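Pyridoxamine 5-phosphate-dependent dehydrase (Escherichia coli, PDB 3B8X) removes the C3'-hydroxyl group from GDP-4-keto-6-deoxy-D-mannose by a combined transamination and deoxygenation, a step on the way to L-colitose. Local coordinates at residues Y94-Q98 / V346-F350; D81-P86 / S128-L133. The protein carries 1 engineered substitution. One frame throughout, in Å; residues are numbered along the deposited sequence.

Interaction 1: residues Y94-Q98 / V346-F350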
loop_
_atom_site.group_PDB
_atom_site.type_symbol
_atom_site.label_atom_id
_atom_site.label_comp_id
_atom_site.label_asym_id
_atom_site.label_seq_id
_atom_site.Cartn_x
_atom_site.Cartn_y
_atom_site.Cartn_z
ATOM N N TYR B 94 13.736 -5.601 2.216
ATOM C CA TYR B 94 13.750 -6.417 3.442
ATOM C C TYR B 94 12.460 -6.659 4.269
ATOM O O TYR B 94 12.242 -7.758 4.816
ATOM C CB TYR B 94 14.809 -5.828 4.375
ATOM C CG TYR B 94 16.166 -5.744 3.720
ATOM C CD1 TYR B 94 16.828 -6.891 3.301
ATOM C CD2 TYR B 94 16.754 -4.511 3.488
ATOM C CE1 TYR B 94 18.049 -6.785 2.648
ATOM C CE2 TYR B 94 17.983 -4.387 2.888
ATOM C CZ TYR B 94 18.635 -5.535 2.492
ATOM O OH TYR B 94 19.860 -5.406 1.857
ATOM N N TYR B 95 11.633 -5.627 4.425
ATOM C CA TYR B 95 10.470 -5.730 5.322
ATOM C C TYR B 95 9.493 -6.857 5.027
ATOM O O TYR B 95 9.007 -7.521 5.958
ATOM C CB TYR B 95 9.753 -4.387 5.497
ATOM C CG TYR B 95 10.598 -3.172 5.966
ATOM C CD1 TYR B 95 11.692 -3.290 6.835
ATOM C CD2 TYR B 95 10.296 -1.901 5.500
ATOM C CE1 TYR B 95 12.420 -2.157 7.242
ATOM C CE2 TYR B 95 10.997 -0.789 5.906
ATOM C CZ TYR B 95 12.063 -0.917 6.757
ATOM O OH TYR B 95 12.698 0.239 7.178
ATOM N N PRO B 96 9.084 -6.976 3.756
ATOM C CA PRO B 96 8.088 -8.001 3.420
ATOM C C PRO B 96 8.653 -9.357 3.886
ATOM O O PRO B 96 7.933 -10.294 4.148
ATOM C CB PRO B 96 8.005 -7.946 1.878
ATOM C CG PRO B 96 8.524 -6.569 1.502
ATOM C CD PRO B 96 9.512 -6.175 2.592
ATOM N N LEU B 97 9.963 -9.472 3.999
ATOM C CA LEU B 97 10.532 -10.763 4.353
ATOM C C LEU B 97 10.166 -11.025 5.774
ATOM O O LEU B 97 9.674 -12.090 6.131
ATOM C CB LEU B 97 12.051 -10.758 4.139
ATOM C CG LEU B 97 12.582 -10.393 2.744
ATOM C CD1 LEU B 97 14.085 -10.623 2.716
ATOM C CD2 LEU B 97 11.902 -11.233 1.633
ATOM N N GLN B 98 10.337 -10.005 6.599
ATOM C CA GLN B 98 10.022 -10.154 8.018
ATOM C C GLN B 98 8.526 -10.193 8.191
ATOM O O GLN B 98 8.040 -10.782 9.135
ATOM C CB GLN B 98 10.490 -8.913 8.759
ATOM C CG GLN B 98 10.226 -8.914 10.271
ATOM C CD GLN B 98 8.873 -8.315 10.661
ATOM O OE1 GLN B 98 8.217 -7.612 9.888
ATOM N NE2 GLN B 98 8.414 -8.672 11.861
ATOM N N VAL B 346 15.492 -2.097 13.508
ATOM C CA VAL B 346 14.596 -2.837 12.631
ATOM C C VAL B 346 14.853 -4.341 12.741
ATOM O O VAL B 346 13.932 -5.182 12.705
ATOM C CB VAL B 346 14.912 -2.383 11.168
ATOM C CG1 VAL B 346 14.363 -3.311 10.128
ATOM C CG2 VAL B 346 14.418 -0.998 10.934
ATOM N N LEU B 347 16.129 -4.670 12.865
ATOM C CA LEU B 347 16.560 -6.049 12.874
ATOM C C LEU B 347 16.048 -6.840 14.048
ATOM O O LEU B 347 15.873 -8.062 13.962
ATOM C CB LEU B 347 18.074 -6.175 12.716
ATOM C CG LEU B 347 18.398 -5.866 11.260
ATOM C CD1 LEU B 347 19.915 -5.707 11.004
ATOM C CD2 LEU B 347 17.801 -7.012 10.457
ATOM N N LYS B 348 15.766 -6.135 15.132
ATOM C CA LYS B 348 15.220 -6.827 16.279
ATOM C C LYS B 348 13.914 -7.536 16.007
ATOM O O LYS B 348 13.538 -8.424 16.778
ATOM C CB LYS B 348 15.130 -5.946 17.522
ATOM C CG LYS B 348 14.146 -4.771 17.478
ATOM C CD LYS B 348 13.863 -4.362 18.931
ATOM C CE LYS B 348 13.217 -2.998 19.082
ATOM N NZ LYS B 348 13.347 -2.517 20.490
ATOM N N TYR B 349 13.256 -7.188 14.901
ATOM C CA TYR B 349 11.973 -7.794 14.564
ATOM C C TYR B 349 12.141 -8.937 13.571
ATOM O O TYR B 349 11.171 -9.611 13.205
ATOM C CB TYR B 349 11.009 -6.732 14.014
ATOM C CG TYR B 349 10.842 -5.533 14.915
ATOM C CD1 TYR B 349 11.457 -4.347 14.641
ATOM C CD2 TYR B 349 10.024 -5.590 16.056
ATOM C CE1 TYR B 349 11.276 -3.236 15.458
ATOM C CE2 TYR B 349 9.859 -4.472 16.900
ATOM C CZ TYR B 349 10.496 -3.291 16.586
ATOM O OH TYR B 349 10.327 -2.209 17.439
ATOM N N PHE B 350 13.377 -9.138 13.129
ATOM C CA PHE B 350 13.680 -10.177 12.150
ATOM C C PHE B 350 14.178 -11.475 12.764
ATOM O O PHE B 350 14.789 -11.478 13.818
ATOM C CB PHE B 350 14.814 -9.699 11.234
ATOM C CG PHE B 350 14.373 -8.808 10.120
ATOM C CD1 PHE B 350 13.788 -7.586 10.393
ATOM C CD2 PHE B 350 14.565 -9.186 8.789
ATOM C CE1 PHE B 350 13.398 -6.758 9.350
ATOM C CE2 PHE B 350 14.137 -8.356 7.716
ATOM C CZ PHE B 350 13.566 -7.143 8.013
#

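Interaction 2: residues D81-P86 / S128-L133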
loop_
_atom_site.group_PDB
_atom_site.type_symbol
_atom_site.label_atom_id
_atom_site.label_comp_id
_atom_site.label_asym_id
_atom_site.label_seq_id
_atom_site.Cartn_x
_atom_site.Cartn_y
_atom_site.Cartn_z
ATOM N N ASP B 81 11.004 -20.204 6.384
ATOM C CA ASP B 81 11.769 -20.623 5.206
ATOM C C ASP B 81 12.967 -19.701 4.972
ATOM O O ASP B 81 12.904 -18.488 5.211
ATOM C CB ASP B 81 10.895 -20.648 3.963
ATOM C CG ASP B 81 10.242 -22.010 3.703
ATOM O OD1 ASP B 81 10.465 -22.956 4.496
ATOM O OD2 ASP B 81 9.538 -22.117 2.663
ATOM N N GLU B 82 14.063 -20.264 4.487
ATOM C CA GLU B 82 15.252 -19.447 4.249
ATOM C C GLU B 82 15.329 -18.721 2.902
ATOM O O GLU B 82 15.209 -19.337 1.832
ATOM C CB GLU B 82 16.546 -20.236 4.479
ATOM C CG GLU B 82 17.819 -19.366 4.273
ATOM C CD GLU B 82 19.117 -20.162 4.365
ATOM O OE1 GLU B 82 19.451 -20.581 5.502
ATOM O OE2 GLU B 82 19.764 -20.389 3.306
ATOM N N ILE B 83 15.568 -17.408 2.990
ATOM C CA ILE B 83 15.755 -16.537 1.828
ATOM C C ILE B 83 17.042 -15.704 2.058
ATOM O O ILE B 83 17.261 -15.120 3.146
ATOM C CB ILE B 83 14.501 -15.647 1.496
ATOM C CG1 ILE B 83 14.759 -14.777 0.262
ATOM C CG2 ILE B 83 14.138 -14.719 2.638
ATOM C CD1 ILE B 83 13.583 -14.640 -0.680
ATOM N N ILE B 84 17.908 -15.697 1.039
ATOM C CA ILE B 84 19.188 -14.977 1.073
ATOM C C ILE B 84 18.980 -13.655 0.304
ATOM O O ILE B 84 18.301 -13.618 -0.721
ATOM C CB ILE B 84 20.257 -15.776 0.258
ATOM C CG1 ILE B 84 20.715 -17.025 1.013
ATOM C CG2 ILE B 84 21.442 -14.900 -0.151
ATOM C CD1 ILE B 84 21.462 -17.994 0.118
ATOM N N VAL B 85 19.537 -12.568 0.819
ATOM C CA VAL B 85 19.446 -11.262 0.169
ATOM C C VAL B 85 20.824 -10.619 0.373
ATOM O O VAL B 85 21.509 -10.938 1.369
ATOM C CB VAL B 85 18.496 -10.321 0.953
ATOM C CG1 VAL B 85 17.064 -10.729 0.753
ATOM C CG2 VAL B 85 18.855 -10.317 2.424
ATOM N N PRO B 86 21.190 -9.677 -0.502
ATOM C CA PRO B 86 22.441 -8.912 -0.321
ATOM C C PRO B 86 22.268 -7.958 0.861
ATOM O O PRO B 86 21.151 -7.678 1.311
ATOM C CB PRO B 86 22.559 -8.116 -1.629
ATOM C CG PRO B 86 21.127 -7.926 -2.060
ATOM C CD PRO B 86 20.469 -9.264 -1.721
ATOM N N SER B 128 18.898 -25.689 3.012
ATOM C CA SER B 128 17.827 -25.000 3.704
ATOM C C SER B 128 17.437 -23.736 2.954
ATOM O O SER B 128 16.382 -23.165 3.211
ATOM C CB SER B 128 18.248 -24.696 5.147
ATOM O OG SER B 128 19.232 -23.673 5.221
ATOM N N THR B 129 18.255 -23.370 1.969
ATOM C CA THR B 129 18.004 -22.189 1.153
ATOM C C THR B 129 16.825 -22.452 0.231
ATOM O O THR B 129 16.890 -23.344 -0.619
ATOM C CB THR B 129 19.235 -21.806 0.315
ATOM O OG1 THR B 129 20.344 -21.570 1.193
ATOM C CG2 THR B 129 18.930 -20.565 -0.486
ATOM N N LYS B 130 15.763 -21.662 0.419
ATOM C CA LYS B 130 14.521 -21.791 -0.340
ATOM C C LYS B 130 14.400 -20.750 -1.473
ATOM O O LYS B 130 13.749 -20.995 -2.505
ATOM C CB LYS B 130 13.324 -21.577 0.597
ATOM C CG LYS B 130 13.096 -22.687 1.573
ATOM C CD LYS B 130 12.929 -24.019 0.843
ATOM C CE LYS B 130 13.009 -25.215 1.785
ATOM N NZ LYS B 130 12.101 -26.327 1.355
ATOM N N ALA B 131 15.039 -19.600 -1.290
ATOM C CA ALA B 131 14.949 -18.539 -2.272
ATOM C C ALA B 131 16.158 -17.614 -2.246
ATOM O O ALA B 131 16.867 -17.506 -1.254
ATOM C CB ALA B 131 13.686 -17.714 -1.975
ATOM N N ILE B 132 16.322 -16.880 -3.322
ATOM C CA ILE B 132 17.384 -15.900 -3.399
ATOM C C ILE B 132 16.730 -14.635 -3.963
ATOM O O ILE B 132 16.290 -14.604 -5.108
ATOM C CB ILE B 132 18.500 -16.345 -4.363
ATOM C CG1 ILE B 132 18.920 -17.786 -4.079
ATOM C CG2 ILE B 132 19.716 -15.392 -4.278
ATOM C CD1 ILE B 132 20.408 -18.008 -4.244
ATOM N N LEU B 133 16.659 -13.607 -3.132
ATOM C CA LEU B 133 16.092 -12.326 -3.556
ATOM C C LEU B 133 17.261 -11.409 -3.990
ATOM O O LEU B 133 17.922 -10.760 -3.183
ATOM C CB LEU B 133 15.285 -11.680 -2.425
ATOM C CG LEU B 133 14.806 -10.260 -2.736
ATOM C CD1 LEU B 133 14.015 -10.233 -4.052
ATOM C CD2 LEU B 133 13.998 -9.670 -1.617
HETATM O O HOH W 1 14.475 -23.445 4.780
#

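Interaction 1: residues Y94-Q98 / V346-F350
Gln98 does two jobs against Phe350 and Tyr349. Its CB sits over the middle of one face of the Phe350 ring, 3.6 Å from the ring centroid, a CH-pi contact made nearly along the ring normal. The opposite face is taken by Leu347 CD2, nearer the rim, which the type I turn from Leu347 to Phe350 folds back, so the phenyl ring is clasped between a glutamine methylene and a leucine methyl. Beyond CB the glutamine starts out with CG trans to its own nitrogen and then bends sharply at chi2 (-90°), which swings the amide past the ring to the turn. There Gln98 NE2 donates to Tyr349 O at 3.2 Å. The bond is bent, 143° at the hydrogen, and the donor stands above the carbonyl plane instead of on a lone pair; Gln98 CG lies as near to Tyr349 O, at 3.2 Å.

The far end of the Phe350 ring reaches helix 91-99 at Tyr94 and Tyr95. Phe350 CZ comes to 3.5 Å from Tyr94 O and 4.1 Å from Tyr94 CB, while the Tyr94 ring turns off to give its hydroxyl to Pro86 O. Tyr95 presents an edge: its CE1 meets Val346 CG1 at 3.7 Å, the two side chains crossing at about a right angle, and Phe350 CZ lies near the same ring plane. The second subunit closes in around this join. Its His217 O takes a hydrogen bond from Tyr95 OH, its Phe71 meets the Tyr349 ring edge-to-face, and its Pro247 packs on both Gln98 and Tyr349.

With a single bent hydrogen bond across it, the junction between helix 91-99 and the turn leading into strand 351-354 is probably held mostly by carbon packing against the Phe350 ring.

Interaction 2: residues D81-P86 / S128-L133
Glu82 O is gripped by two successive backbone amides, Lys130 N at 2.8 Å and Ala131 N at 3.1 Å. The helix-like psi of Lys130 (-28°) turns both N-H groups the same way, as in a classic beta bulge, after which the strands settle into regular parallel pairing: Ile84 N bonds to Ala131 O at 3.1 Å, and Leu133 N to Ile84 O at 2.9 Å. The ladder stops at Pro86, which has no N-H to give; its CD rests 3.3 Å from Leu133 O, a buried oxygen with no polar partner in the model.

At the start of the strands the Glu82 side chain runs out fully extended, CG trans to its nitrogen, and brings OE2 to Thr129 OG1 in a bond modelled so short that its length is doubtful. Lys105 forms a salt bridge with the same carboxylate oxygen, consistent with an ionised Glu82. On the face of the sheet that carries Ile83 and Ala131, Ile83 CD1 presses on Ala131 CB at 3.3 Å, tighter than usual for carbons, and also meets Leu133 CB at 3.8 Å.

These are adjacent strands in the core of the mixed sheet of the aminotransferase fold, with strand 103-107 bonded along the other side of 82-86. Helix 91-99 packs on Ile83, Val85 and Leu133, whereas Leu121 of helix 118-124 lies on Ile84 and Ile132.

Interactions 1 and 2 lie about 14 Å apart, centre to centre, and are joined through strand 82-86 and the helix 91-99 that follows it. Tyr94 OH reaches Pro86 O at 2.7 Å, a probable hydrogen bond, and Leu97 CD1 packs on Val85 CG1 at 3.6 Å. Helix 91-99 thus rests on the sheet of interaction 2 and meets the 346-350 segment of interaction 1. Neither contact forms the pocket itself, but the side chains of Tyr94 and Leu133 each come to about 8 Å from the bound cofactor-sugar adduct. Only interaction 1 touches the second subunit, whose His217, met there, is one of the residues lining a pocket for the adduct.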